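Local coordinates for protein 4-aminobutyrate transaminase (Acinetobacter baumannii, PDB 6WOP) that probably transfers the amino group of 4-aminobutyrate to 2-oxoglutarate with the help of pyridoxal 5'-phosphate, as a class-III aminotransferase, at residues 28-31 and 36-39; 44-49 and 56-61; 131-136 and 189-194; 183-188 and 220-225. One frame throughout, in Å; residues are numbered along the deposited sequence.

Contact 1: 28-31 and 36-39; sequences AEKA and IWDK
Trp-37 meets Lys-30 through both backbone and ring. Its N donates to Lys-30 O at 2.8 Å, nearly straight at 170°, while its carbonyl faces two successive amides: Glu-29 N binds Trp-37 O at 2.8 Å, and Lys-30 N adds a weak bond at 3.4 Å. Beside the strand the indole edge is turned to the Lys-30 carbonyl, and Trp-37 CE3 lies 3.9 Å from Lys-30 CG. The two side chains run side by side because Lys-30 CG is anti to its N (chi1 -179°). On the face bearing Ala-31 and Ile-36, Ala-31 CB rests 4.0 Å from Ile-36 CG1. Two residues opposite one define a classic beta bulge, here in the antiparallel hairpin of strands 28-32 and 35-38, and the pairing shifts by one residue between Ala-28 and Lys-30. The bulge turns Glu-29 toward the partner strand, where Glu-29 OE1 forms a long salt bridge with Lys-39 NZ (3.6 Å). A water donates to Lys-39 O and, weakly, to Glu-29 OE1. The stronger partner of Lys-39 NZ is Glu-85 of the second subunit; backbone hydrogen bonds also join Ala-28 and Ala-31 to that subunit. Asn-42 holds Asp-38 OD2, and Gln-43 bonds weakly to Trp-37 NE1.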
loop_
_atom_site.group_PDB
_atom_site.type_symbol
_atom_site.label_atom_id
_atom_site.label_comp_id
_atom_site.label_asym_id
_atom_site.label_seq_id
_atom_site.Cartn_x
_atom_site.Cartn_y
_atom_site.Cartn_z
ATOM N N ALA A 28 18.075 22.563 -30.149
ATOM C CA ALA A 28 19.206 23.360 -29.726
ATOM C C ALA A 28 20.466 22.929 -30.474
ATOM O O ALA A 28 20.760 21.733 -30.633
ATOM C CB ALA A 28 19.433 23.232 -28.226
ATOM N N GLU A 29 21.217 23.920 -30.915
ATOM C CA GLU A 29 22.512 23.680 -31.536
ATOM C C GLU A 29 23.675 24.132 -30.661
ATOM O O GLU A 29 24.732 23.494 -30.658
ATOM C CB GLU A 29 22.562 24.404 -32.894
ATOM C CG GLU A 29 23.916 24.400 -33.529
ATOM C CD GLU A 29 24.285 23.063 -34.094
ATOM O OE1 GLU A 29 23.375 22.380 -34.599
ATOM O OE2 GLU A 29 25.487 22.710 -34.040
ATOM N N LYS A 30 23.480 25.173 -29.866
ATOM C CA LYS A 30 24.554 25.728 -29.055
ATOM C C LYS A 30 23.890 26.614 -28.012
ATOM O O LYS A 30 22.816 27.162 -28.268
ATOM C CB LYS A 30 25.547 26.574 -29.933
ATOM C CG LYS A 30 26.645 27.115 -29.122
ATOM C CD LYS A 30 27.752 27.735 -29.993
ATOM C CE LYS A 30 29.076 27.871 -29.197
ATOM N NZ LYS A 30 30.129 28.630 -29.989
ATOM N N ALA A 31 24.523 26.755 -26.850
ATOM C CA ALA A 31 23.970 27.644 -25.837
ATOM C C ALA A 31 25.137 28.210 -25.050
ATOM O O ALA A 31 26.159 27.541 -24.891
ATOM C CB ALA A 31 22.976 26.933 -24.885
ATOM N N ILE A 36 20.704 30.929 -26.525
ATOM C CA ILE A 36 20.563 29.591 -27.116
ATOM C C ILE A 36 20.369 29.769 -28.605
ATOM O O ILE A 36 19.647 30.685 -29.026
ATOM C CB ILE A 36 19.335 28.831 -26.537
ATOM C CG1 ILE A 36 19.412 28.730 -25.011
ATOM C CG2 ILE A 36 19.216 27.396 -27.213
ATOM C CD1 ILE A 36 17.987 28.423 -24.418
ATOM N N TRP A 37 21.012 28.915 -29.409
ATOM C CA TRP A 37 20.898 29.002 -30.870
ATOM C C TRP A 37 20.263 27.730 -31.392
ATOM O O TRP A 37 20.572 26.639 -30.898
ATOM C CB TRP A 37 22.261 29.150 -31.563
ATOM C CG TRP A 37 22.932 30.478 -31.394
ATOM C CD1 TRP A 37 22.858 31.555 -32.233
ATOM C CD2 TRP A 37 23.800 30.853 -30.324
ATOM N NE1 TRP A 37 23.601 32.593 -31.732
ATOM C CE2 TRP A 37 24.228 32.179 -30.582
ATOM C CE3 TRP A 37 24.280 30.191 -29.182
ATOM C CZ2 TRP A 37 25.102 32.869 -29.722
ATOM C CZ3 TRP A 37 25.185 30.866 -28.317
ATOM C CH2 TRP A 37 25.586 32.193 -28.608
ATOM N N ASP A 38 19.379 27.856 -32.363
ATOM C CA ASP A 38 18.812 26.665 -32.950
ATOM C C ASP A 38 19.675 26.227 -34.124
ATOM O O ASP A 38 20.679 26.858 -34.486
ATOM C CB ASP A 38 17.332 26.870 -33.345
ATOM C CG ASP A 38 17.136 27.842 -34.519
ATOM O OD1 ASP A 38 18.120 28.249 -35.186
ATOM O OD2 ASP A 38 15.972 28.233 -34.748
ATOM N N LYS A 39 19.238 25.142 -34.759
ATOM C CA LYS A 39 20.033 24.543 -35.802
ATOM C C LYS A 39 20.119 25.434 -37.016
ATOM O O LYS A 39 21.073 25.298 -37.788
ATOM C CB LYS A 39 19.458 23.164 -36.149
ATOM C CG LYS A 39 19.509 22.181 -34.945
ATOM C CD LYS A 39 18.921 20.841 -35.310
ATOM C CE LYS A 39 19.672 20.245 -36.466
ATOM N NZ LYS A 39 21.088 20.019 -36.059
HETATM O O HOH W 1 23.089 23.707 -37.312
#

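Contact 2: 44-49 and 56-61; sequences FIDFAG and TGHRHP
A single buried polar pair, Asp-46 with His-58, ties strand 43-46 to the loop that leads into helix 61-71. His-58 NE2 donates to Asp-46 OD2 at 2.9 Å, but the angle at the hydrogen is only 130°, so the bond is weak. The geometry explains the bend: OD2 lies near the imidazole plane yet is displaced toward the CD2 side of NE2, with His-58 CD2 3.3 Å from Asp-46 OD2. Carboxylate and ring planes are 43° apart, and the two side chains cross at about a right angle. Asp-46 reaches across with CG anti to its backbone N (chi1 179°).

The other carboxylate oxygen is held within its own segment. Asp-46 OD1 accepts from Ala-48 N at 2.7 Å and from Gly-49 N at 2.8 Å. Both amides approach from one face of the carboxylate; Gly-49 N comes on the syn side but tilted out of the plane, and Ala-48 N comes from above it. These two bonds restrict the rotation of the carboxylate that presents OD2 to the histidine. Ile-36 packs against both Asp-46 and His-58, and His-76 of the second subunit packs on His-58, placing the pair beside the subunit interface. The bonds to one aspartate oxygen identify an Asx turn closed by Ala-48 N, with Gly-49 N completing an Asx motif, in the chain that follows the strand's core.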
loop_
_atom_site.group_PDB
_atom_site.type_symbol
_atom_site.label_atom_id
_atom_site.label_comp_id
_atom_site.label_asym_id
_atom_site.label_seq_id
_atom_site.Cartn_x
_atom_site.Cartn_y
_atom_site.Cartn_z
ATOM N N PHE A 44 17.941 32.852 -29.287
ATOM C CA PHE A 44 16.895 32.950 -28.269
ATOM C C PHE A 44 17.486 33.453 -26.964
ATOM O O PHE A 44 18.605 33.078 -26.592
ATOM C CB PHE A 44 16.229 31.614 -28.010
ATOM C CG PHE A 44 15.411 31.142 -29.145
ATOM C CD1 PHE A 44 15.988 30.373 -30.131
ATOM C CD2 PHE A 44 14.050 31.499 -29.256
ATOM C CE1 PHE A 44 15.253 29.947 -31.203
ATOM C CE2 PHE A 44 13.306 31.061 -30.332
ATOM C CZ PHE A 44 13.902 30.287 -31.310
ATOM N N ILE A 45 16.777 34.346 -26.296
ATOM C CA ILE A 45 17.213 34.776 -24.972
ATOM C C ILE A 45 16.612 33.762 -24.023
ATOM O O ILE A 45 15.417 33.480 -24.100
ATOM C CB ILE A 45 16.741 36.206 -24.650
ATOM C CG1 ILE A 45 17.406 37.221 -25.582
ATOM C CG2 ILE A 45 16.877 36.520 -23.125
ATOM C CD1 ILE A 45 16.777 38.655 -25.571
ATOM N N ASP A 46 17.410 33.238 -23.133
ATOM C CA ASP A 46 16.961 32.129 -22.289
ATOM C C ASP A 46 16.393 32.667 -20.972
ATOM O O ASP A 46 17.148 33.002 -20.052
ATOM C CB ASP A 46 18.157 31.197 -22.061
ATOM C CG ASP A 46 17.809 30.017 -21.179
ATOM O OD1 ASP A 46 16.590 29.750 -21.001
ATOM O OD2 ASP A 46 18.774 29.367 -20.646
ATOM N N PHE A 47 15.067 32.691 -20.838
ATOM C CA PHE A 47 14.466 32.885 -19.521
ATOM C C PHE A 47 13.992 31.567 -18.892
ATOM O O PHE A 47 13.121 31.589 -18.007
ATOM C CB PHE A 47 13.268 33.824 -19.590
ATOM C CG PHE A 47 13.624 35.332 -19.604
ATOM C CD1 PHE A 47 14.929 35.764 -19.815
ATOM C CD2 PHE A 47 12.630 36.285 -19.413
ATOM C CE1 PHE A 47 15.264 37.145 -19.853
ATOM C CE2 PHE A 47 12.967 37.660 -19.416
ATOM C CZ PHE A 47 14.278 38.087 -19.654
ATOM N N ALA A 48 14.520 30.434 -19.347
ATOM C CA ALA A 48 14.149 29.119 -18.814
ATOM C C ALA A 48 15.237 28.474 -17.992
ATOM O O ALA A 48 14.927 27.728 -17.053
ATOM C CB ALA A 48 13.802 28.150 -19.957
ATOM N N GLY A 49 16.490 28.684 -18.365
ATOM C CA GLY A 49 17.578 28.124 -17.596
ATOM C C GLY A 49 17.516 26.613 -17.521
ATOM O O GLY A 49 17.919 26.036 -16.507
ATOM N N THR A 56 23.996 29.717 -13.081
ATOM C CA THR A 56 25.318 30.208 -13.533
ATOM C C THR A 56 25.437 30.276 -15.054
ATOM O O THR A 56 26.522 30.606 -15.562
ATOM C CB THR A 56 26.436 29.291 -12.960
ATOM O OG1 THR A 56 26.147 27.902 -13.169
ATOM C CG2 THR A 56 26.548 29.512 -11.507
ATOM N N GLY A 57 24.372 29.952 -15.780
ATOM C CA GLY A 57 24.319 30.093 -17.221
ATOM C C GLY A 57 24.801 28.843 -17.929
ATOM O O GLY A 57 25.495 28.002 -17.361
ATOM N N HIS A 58 24.391 28.704 -19.204
ATOM C CA HIS A 58 24.904 27.622 -20.050
ATOM C C HIS A 58 26.419 27.748 -20.200
ATOM O O HIS A 58 26.933 28.815 -20.567
ATOM C CB HIS A 58 24.285 27.696 -21.436
ATOM C CG HIS A 58 22.809 27.388 -21.486
ATOM N ND1 HIS A 58 22.316 26.099 -21.644
ATOM C CD2 HIS A 58 21.735 28.203 -21.463
ATOM C CE1 HIS A 58 20.997 26.146 -21.725
ATOM N NE2 HIS A 58 20.618 27.411 -21.620
ATOM N N ARG A 59 27.141 26.665 -19.938
ATOM C CA ARG A 59 28.588 26.621 -20.183
ATOM C C ARG A 59 29.310 27.807 -19.536
ATOM O O ARG A 59 30.138 28.473 -20.173
ATOM C CB ARG A 59 28.887 26.533 -21.698
ATOM C CG ARG A 59 28.445 25.146 -22.358
ATOM C CD ARG A 59 28.479 25.202 -23.904
ATOM N NE ARG A 59 29.812 25.639 -24.372
ATOM C CZ ARG A 59 30.040 26.747 -25.069
ATOM N NH1 ARG A 59 29.018 27.533 -25.445
ATOM N NH2 ARG A 59 31.292 27.058 -25.385
ATOM N N HIS A 60 29.007 28.064 -18.251
ATOM C CA HIS A 60 29.780 29.063 -17.532
ATOM C C HIS A 60 31.262 28.719 -17.648
ATOM O O HIS A 60 31.641 27.552 -17.431
ATOM C CB HIS A 60 29.336 29.098 -16.061
ATOM C CG HIS A 60 29.995 30.163 -15.259
ATOM N ND1 HIS A 60 31.305 30.070 -14.857
ATOM C CD2 HIS A 60 29.528 31.346 -14.780
ATOM C CE1 HIS A 60 31.624 31.154 -14.162
ATOM N NE2 HIS A 60 30.555 31.928 -14.080
ATOM N N PRO A 61 32.131 29.695 -17.984
ATOM C CA PRO A 61 33.542 29.363 -18.250
ATOM C C PRO A 61 34.237 28.641 -17.119
ATOM O O PRO A 61 35.072 27.760 -17.383
ATOM C CB PRO A 61 34.183 30.722 -18.488
ATOM C CG PRO A 61 33.066 31.623 -18.908
ATOM C CD PRO A 61 31.841 31.129 -18.202
#

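Contact 3: 131-136 and 189-194; sequences GIITFG and EDIFSE
The contacts between Ile-133 and helix 181-194 are apolar. Ile-133 and Ile-191 reach toward each other tip to tip: Ile-133 CD1 touches Ile-191 CG2 at 3.6 Å, and Ile-133 CG2 meets Ile-191 CD1 at 3.8 Å. Each gamma methyl thus faces the other residue's delta methyl, giving a reciprocal fit. With CG1 anti to the carbonyl carbon in both residues (chi1 -66° in Ile-133 and -73° in Ile-191), both branches of each side chain are used.

An aromatic contact supplements this pair. Phe-192 crosses Ile-133 at about a right angle, and its CE1 approaches Ile-133 CD1 to 3.9 Å. The methyl meets the ring obliquely. His-233 makes an edge-to-face contact with Phe-192, while Phe-168 and Ala-170 of the adjacent strand touch Ile-191.

Polar interactions of the helix include Ser-193 N to Glu-189 O at 2.9 Å and a salt bridge from Glu-194 OE1 to Arg-171 of the third subunit. Ile-133 belongs to a strand flanked by the parallel strands 201-206 and 167-170, so its outward side chain packs a helix onto the mixed seven-stranded sheet characteristic of the large domain of fold-type I aminotransferases.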
loop_
_atom_site.group_PDB
_atom_site.type_symbol
_atom_site.label_atom_id
_atom_site.label_comp_id
_atom_site.label_asym_id
_atom_site.label_seq_id
_atom_site.Cartn_x
_atom_site.Cartn_y
_atom_site.Cartn_z
ATOM N N GLY A 131 4.990 7.639 7.474
ATOM C CA GLY A 131 4.112 8.553 6.757
ATOM C C GLY A 131 4.820 9.806 6.280
ATOM O O GLY A 131 5.778 10.283 6.905
ATOM N N ILE A 132 4.262 10.413 5.222
ATOM C CA ILE A 132 4.827 11.625 4.641
ATOM C C ILE A 132 3.697 12.584 4.317
ATOM O O ILE A 132 2.728 12.193 3.664
ATOM C CB ILE A 132 5.613 11.267 3.370
ATOM C CG1 ILE A 132 6.781 10.305 3.685
ATOM C CG2 ILE A 132 6.113 12.512 2.617
ATOM C CD1 ILE A 132 7.970 11.085 4.414
ATOM N N ILE A 133 3.811 13.837 4.734
ATOM C CA ILE A 133 2.837 14.842 4.369
ATOM C C ILE A 133 3.509 15.832 3.422
ATOM O O ILE A 133 4.564 16.399 3.750
ATOM C CB ILE A 133 2.280 15.554 5.618
ATOM C CG1 ILE A 133 1.478 14.579 6.453
ATOM C CG2 ILE A 133 1.371 16.744 5.203
ATOM C CD1 ILE A 133 0.964 15.156 7.774
ATOM N N THR A 134 2.912 16.034 2.262
ATOM C CA THR A 134 3.334 17.057 1.324
ATOM C C THR A 134 2.135 17.979 1.090
ATOM O O THR A 134 1.115 17.909 1.793
ATOM C CB THR A 134 3.823 16.469 -0.012
ATOM O OG1 THR A 134 2.783 15.647 -0.533
ATOM C CG2 THR A 134 5.011 15.498 0.175
ATOM N N PHE A 135 2.246 18.878 0.093
ATOM C CA PHE A 135 1.235 19.907 -0.101
ATOM C C PHE A 135 0.704 19.884 -1.531
ATOM O O PHE A 135 1.411 19.563 -2.480
ATOM C CB PHE A 135 1.824 21.299 0.241
ATOM C CG PHE A 135 2.080 21.457 1.688
ATOM C CD1 PHE A 135 3.262 20.964 2.274
ATOM C CD2 PHE A 135 1.145 22.036 2.486
ATOM C CE1 PHE A 135 3.479 21.083 3.672
ATOM C CE2 PHE A 135 1.349 22.162 3.861
ATOM C CZ PHE A 135 2.506 21.669 4.450
ATOM N N GLY A 136 -0.554 20.267 -1.673
ATOM C CA GLY A 136 -1.139 20.328 -2.986
ATOM C C GLY A 136 -0.312 21.276 -3.831
ATOM O O GLY A 136 0.165 22.306 -3.342
ATOM N N GLU A 189 -3.393 19.555 10.511
ATOM C CA GLU A 189 -3.974 18.924 11.681
ATOM C C GLU A 189 -5.139 18.001 11.296
ATOM O O GLU A 189 -5.399 17.003 11.985
ATOM C CB GLU A 189 -4.408 20.017 12.679
ATOM C CG GLU A 189 -3.187 20.850 13.153
ATOM C CD GLU A 189 -3.550 22.074 13.956
ATOM O OE1 GLU A 189 -4.655 22.668 13.724
ATOM O OE2 GLU A 189 -2.715 22.439 14.833
ATOM N N ASP A 190 -5.903 18.346 10.256
ATOM C CA ASP A 190 -6.966 17.432 9.825
ATOM C C ASP A 190 -6.367 16.115 9.327
ATOM O O ASP A 190 -6.979 15.057 9.460
ATOM C CB ASP A 190 -7.804 18.078 8.704
ATOM C CG ASP A 190 -8.672 19.253 9.188
ATOM O OD1 ASP A 190 -8.840 19.467 10.443
ATOM O OD2 ASP A 190 -9.207 19.975 8.294
ATOM N N ILE A 191 -5.195 16.166 8.683
ATOM C CA ILE A 191 -4.540 14.917 8.280
ATOM C C ILE A 191 -4.252 14.059 9.516
ATOM O O ILE A 191 -4.502 12.843 9.524
ATOM C CB ILE A 191 -3.250 15.238 7.484
ATOM C CG1 ILE A 191 -3.650 15.768 6.075
ATOM C CG2 ILE A 191 -2.353 13.959 7.310
ATOM C CD1 ILE A 191 -2.444 16.311 5.283
ATOM N N PHE A 192 -3.707 14.673 10.579
ATOM C CA PHE A 192 -3.487 13.910 11.819
ATOM C C PHE A 192 -4.795 13.352 12.340
ATOM O O PHE A 192 -4.838 12.253 12.938
ATOM C CB PHE A 192 -2.897 14.796 12.912
ATOM C CG PHE A 192 -1.536 15.339 12.607
ATOM C CD1 PHE A 192 -0.651 14.635 11.857
ATOM C CD2 PHE A 192 -1.149 16.555 13.143
ATOM C CE1 PHE A 192 0.646 15.123 11.612
ATOM C CE2 PHE A 192 0.139 17.062 12.898
ATOM C CZ PHE A 192 1.027 16.334 12.136
ATOM N N SER A 193 -5.866 14.163 12.251
ATOM C CA SER A 193 -7.124 13.753 12.853
ATOM C C SER A 193 -7.813 12.659 12.060
ATOM O O SER A 193 -8.633 11.948 12.622
ATOM C CB SER A 193 -8.114 14.930 12.962
ATOM O OG SER A 193 -7.626 15.930 13.816
ATOM N N GLU A 194 -7.584 12.592 10.758
ATOM C CA GLU A 194 -8.392 11.787 9.845
ATOM C C GLU A 194 -7.637 10.670 9.153
ATOM O O GLU A 194 -8.259 9.631 8.864
ATOM C CB GLU A 194 -9.018 12.681 8.750
ATOM C CG GLU A 194 -9.946 13.774 9.402
ATOM C CD GLU A 194 -10.359 14.878 8.427
ATOM O OE1 GLU A 194 -9.984 14.822 7.232
ATOM O OE2 GLU A 194 -11.041 15.804 8.874
#

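Contact 4: 183-188 and 220-225; sequences AAIESV and AEFLKR
Helix segments 183-188 and 220-225 run in nearly the same direction, their axes 26° apart with a closest approach of 10.5 Å, and the nearest CA atoms are those of Ile-185 and Phe-222. They belong to helices 181-194 and 220-233 of the alpha/beta domain of this fold-type I aminotransferase. The axis separation leaves room for side chains between the backbones. Phe-222 bridges it with CG anti to its N (chi1 -176°): Phe-222 CE1 comes within 3.4 Å of Ala-184 CB, a tight apolar contact, and within 3.5 Å of Ile-185 CD1. Both alkyl groups meet the ring obliquely. Ile-185 and Phe-222 slide past one another in opposite directions, which brings the isoleucine's CG1 branch alongside the CD1-CE1 part of the ring.

On another side of Ile-185 lies Arg-225. The CB of Arg-225 is 3.8 Å from Ile-185 CD1, and the arginine chain bends at chi3 (68°) so that Ile-185 CB and CG1 pack over one guanidinium face, CG1 being offset toward the rim. The polar end is held separately: Arg-225 NH1 forms salt bridges with Glu-221 OE2, at 3.0 Å, and with Asp-182, while Arg-225 NH2 binds a tartrate probably derived from the crystallisation liquor. Behind the seam, Ser-187 OG donates to Ala-184 O at 2.8 Å, on the same face of that carbonyl plane as the helical donor Val-188 N.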
loop_
_atom_site.group_PDB
_atom_site.type_symbol
_atom_site.label_atom_id
_atom_site.label_comp_id
_atom_site.label_asym_id
_atom_site.label_seq_id
_atom_site.Cartn_x
_atom_site.Cartn_y
_atom_site.Cartn_z
ATOM N N ALA A 183 -5.581 28.380 7.731
ATOM C CA ALA A 183 -6.233 27.288 6.998
ATOM C C ALA A 183 -5.246 26.213 6.625
ATOM O O ALA A 183 -5.597 25.019 6.595
ATOM C CB ALA A 183 -6.909 27.815 5.742
ATOM N N ALA A 184 -4.022 26.609 6.236
ATOM C CA ALA A 184 -3.019 25.613 5.873
ATOM C C ALA A 184 -2.620 24.774 7.081
ATOM O O ALA A 184 -2.477 23.541 6.998
ATOM C CB ALA A 184 -1.792 26.348 5.243
ATOM N N ILE A 185 -2.397 25.418 8.219
ATOM C CA ILE A 185 -2.029 24.657 9.399
ATOM C C ILE A 185 -3.182 23.746 9.793
ATOM O O ILE A 185 -2.996 22.559 10.093
ATOM C CB ILE A 185 -1.640 25.624 10.544
ATOM C CG1 ILE A 185 -0.258 26.263 10.293
ATOM C CG2 ILE A 185 -1.596 24.903 11.922
ATOM C CD1 ILE A 185 0.869 25.317 10.385
ATOM N N GLU A 186 -4.401 24.261 9.718
ATOM C CA GLU A 186 -5.561 23.434 10.057
ATOM C C GLU A 186 -5.648 22.213 9.168
ATOM O O GLU A 186 -6.032 21.131 9.644
ATOM C CB GLU A 186 -6.846 24.273 9.955
ATOM C CG GLU A 186 -8.071 23.583 10.357
ATOM C CD GLU A 186 -9.290 24.521 10.431
ATOM O OE1 GLU A 186 -9.082 25.754 10.589
ATOM O OE2 GLU A 186 -10.442 24.006 10.315
ATOM N N SER A 187 -5.270 22.343 7.867
ATOM C CA SER A 187 -5.344 21.169 6.975
ATOM C C SER A 187 -4.319 20.102 7.346
ATOM O O SER A 187 -4.602 18.908 7.231
ATOM C CB SER A 187 -5.173 21.598 5.521
ATOM O OG SER A 187 -3.795 21.826 5.252
ATOM N N VAL A 188 -3.136 20.499 7.849
ATOM C CA VAL A 188 -2.191 19.511 8.403
ATOM C C VAL A 188 -2.800 18.790 9.619
ATOM O O VAL A 188 -2.771 17.551 9.761
ATOM C CB VAL A 188 -0.875 20.223 8.752
ATOM C CG1 VAL A 188 0.101 19.230 9.363
ATOM C CG2 VAL A 188 -0.287 20.849 7.425
ATOM N N ALA A 220 6.652 33.177 6.476
ATOM C CA ALA A 220 7.451 32.834 7.661
ATOM C C ALA A 220 6.581 32.247 8.783
ATOM O O ALA A 220 6.994 31.308 9.473
ATOM C CB ALA A 220 8.205 34.063 8.208
ATOM N N GLU A 221 5.395 32.812 9.007
ATOM C CA GLU A 221 4.548 32.321 10.097
ATOM C C GLU A 221 4.167 30.863 9.868
ATOM O O GLU A 221 4.029 30.072 10.823
ATOM C CB GLU A 221 3.286 33.190 10.226
ATOM C CG GLU A 221 2.287 32.706 11.299
ATOM C CD GLU A 221 0.875 33.256 11.065
ATOM O OE1 GLU A 221 0.680 34.110 10.160
ATOM O OE2 GLU A 221 -0.042 32.828 11.781
ATOM N N PHE A 222 3.999 30.473 8.608
ATOM C CA PHE A 222 3.643 29.087 8.367
ATOM C C PHE A 222 4.803 28.157 8.727
ATOM O O PHE A 222 4.595 27.126 9.371
ATOM C CB PHE A 222 3.204 28.880 6.913
ATOM C CG PHE A 222 2.724 27.432 6.644
ATOM C CD1 PHE A 222 1.506 26.997 7.127
ATOM C CD2 PHE A 222 3.522 26.545 5.984
ATOM C CE1 PHE A 222 1.096 25.708 6.903
ATOM C CE2 PHE A 222 3.105 25.263 5.728
ATOM C CZ PHE A 222 1.886 24.844 6.193
ATOM N N LEU A 223 6.035 28.508 8.319
ATOM C CA LEU A 223 7.197 27.715 8.707
ATOM C C LEU A 223 7.356 27.607 10.208
ATOM O O LEU A 223 7.676 26.526 10.716
ATOM C CB LEU A 223 8.486 28.314 8.128
ATOM C CG LEU A 223 8.869 27.904 6.721
ATOM C CD1 LEU A 223 10.235 28.468 6.372
ATOM C CD2 LEU A 223 8.844 26.363 6.477
ATOM N N LYS A 224 7.172 28.724 10.930
ATOM C CA LYS A 224 7.382 28.612 12.363
ATOM C C LYS A 224 6.275 27.783 13.000
ATOM O O LYS A 224 6.534 26.932 13.850
ATOM C CB LYS A 224 7.405 29.993 13.025
ATOM C CG LYS A 224 8.447 30.929 12.409
ATOM C CD LYS A 224 8.378 32.389 12.922
ATOM C CE LYS A 224 8.817 33.453 11.869
ATOM N NZ LYS A 224 10.224 33.918 11.979
ATOM N N ARG A 225 5.036 27.908 12.604
ATOM C CA ARG A 225 3.998 27.045 13.147
ATOM C C ARG A 225 4.199 25.573 12.763
ATOM O O ARG A 225 4.052 24.702 13.556
ATOM C CB ARG A 225 2.640 27.568 12.812
ATOM C CG ARG A 225 2.344 28.813 13.613
ATOM C CD ARG A 225 1.110 29.513 13.170
ATOM N NE ARG A 225 -0.078 28.760 13.436
ATOM C CZ ARG A 225 -1.266 29.096 12.990
ATOM N NH1 ARG A 225 -1.421 30.179 12.291
ATOM N NH2 ARG A 225 -2.294 28.358 13.257
#

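The four contacts form two clusters on opposite sides of the chain's centre, with contacts 1 and 3 about 45 Å apart between centres. Contacts 1 and 2 come in series and are linked through the seven-stranded sheet in which strands 35-38 and 43-46 are neighbours; their centres are 11 Å apart, and both touch the second subunit. Contacts 3 and 4, 12 Å apart by centres, share helix 181-194, and their segments alternate along the chain. There Phe-135 CE2 lies 3.6 Å from Phe-222 CZ, so Phe-135 of strand 131-135 links the two contacts by apolar packing. Contact 3 also reaches the third subunit, whereas no other chain touches contact 4.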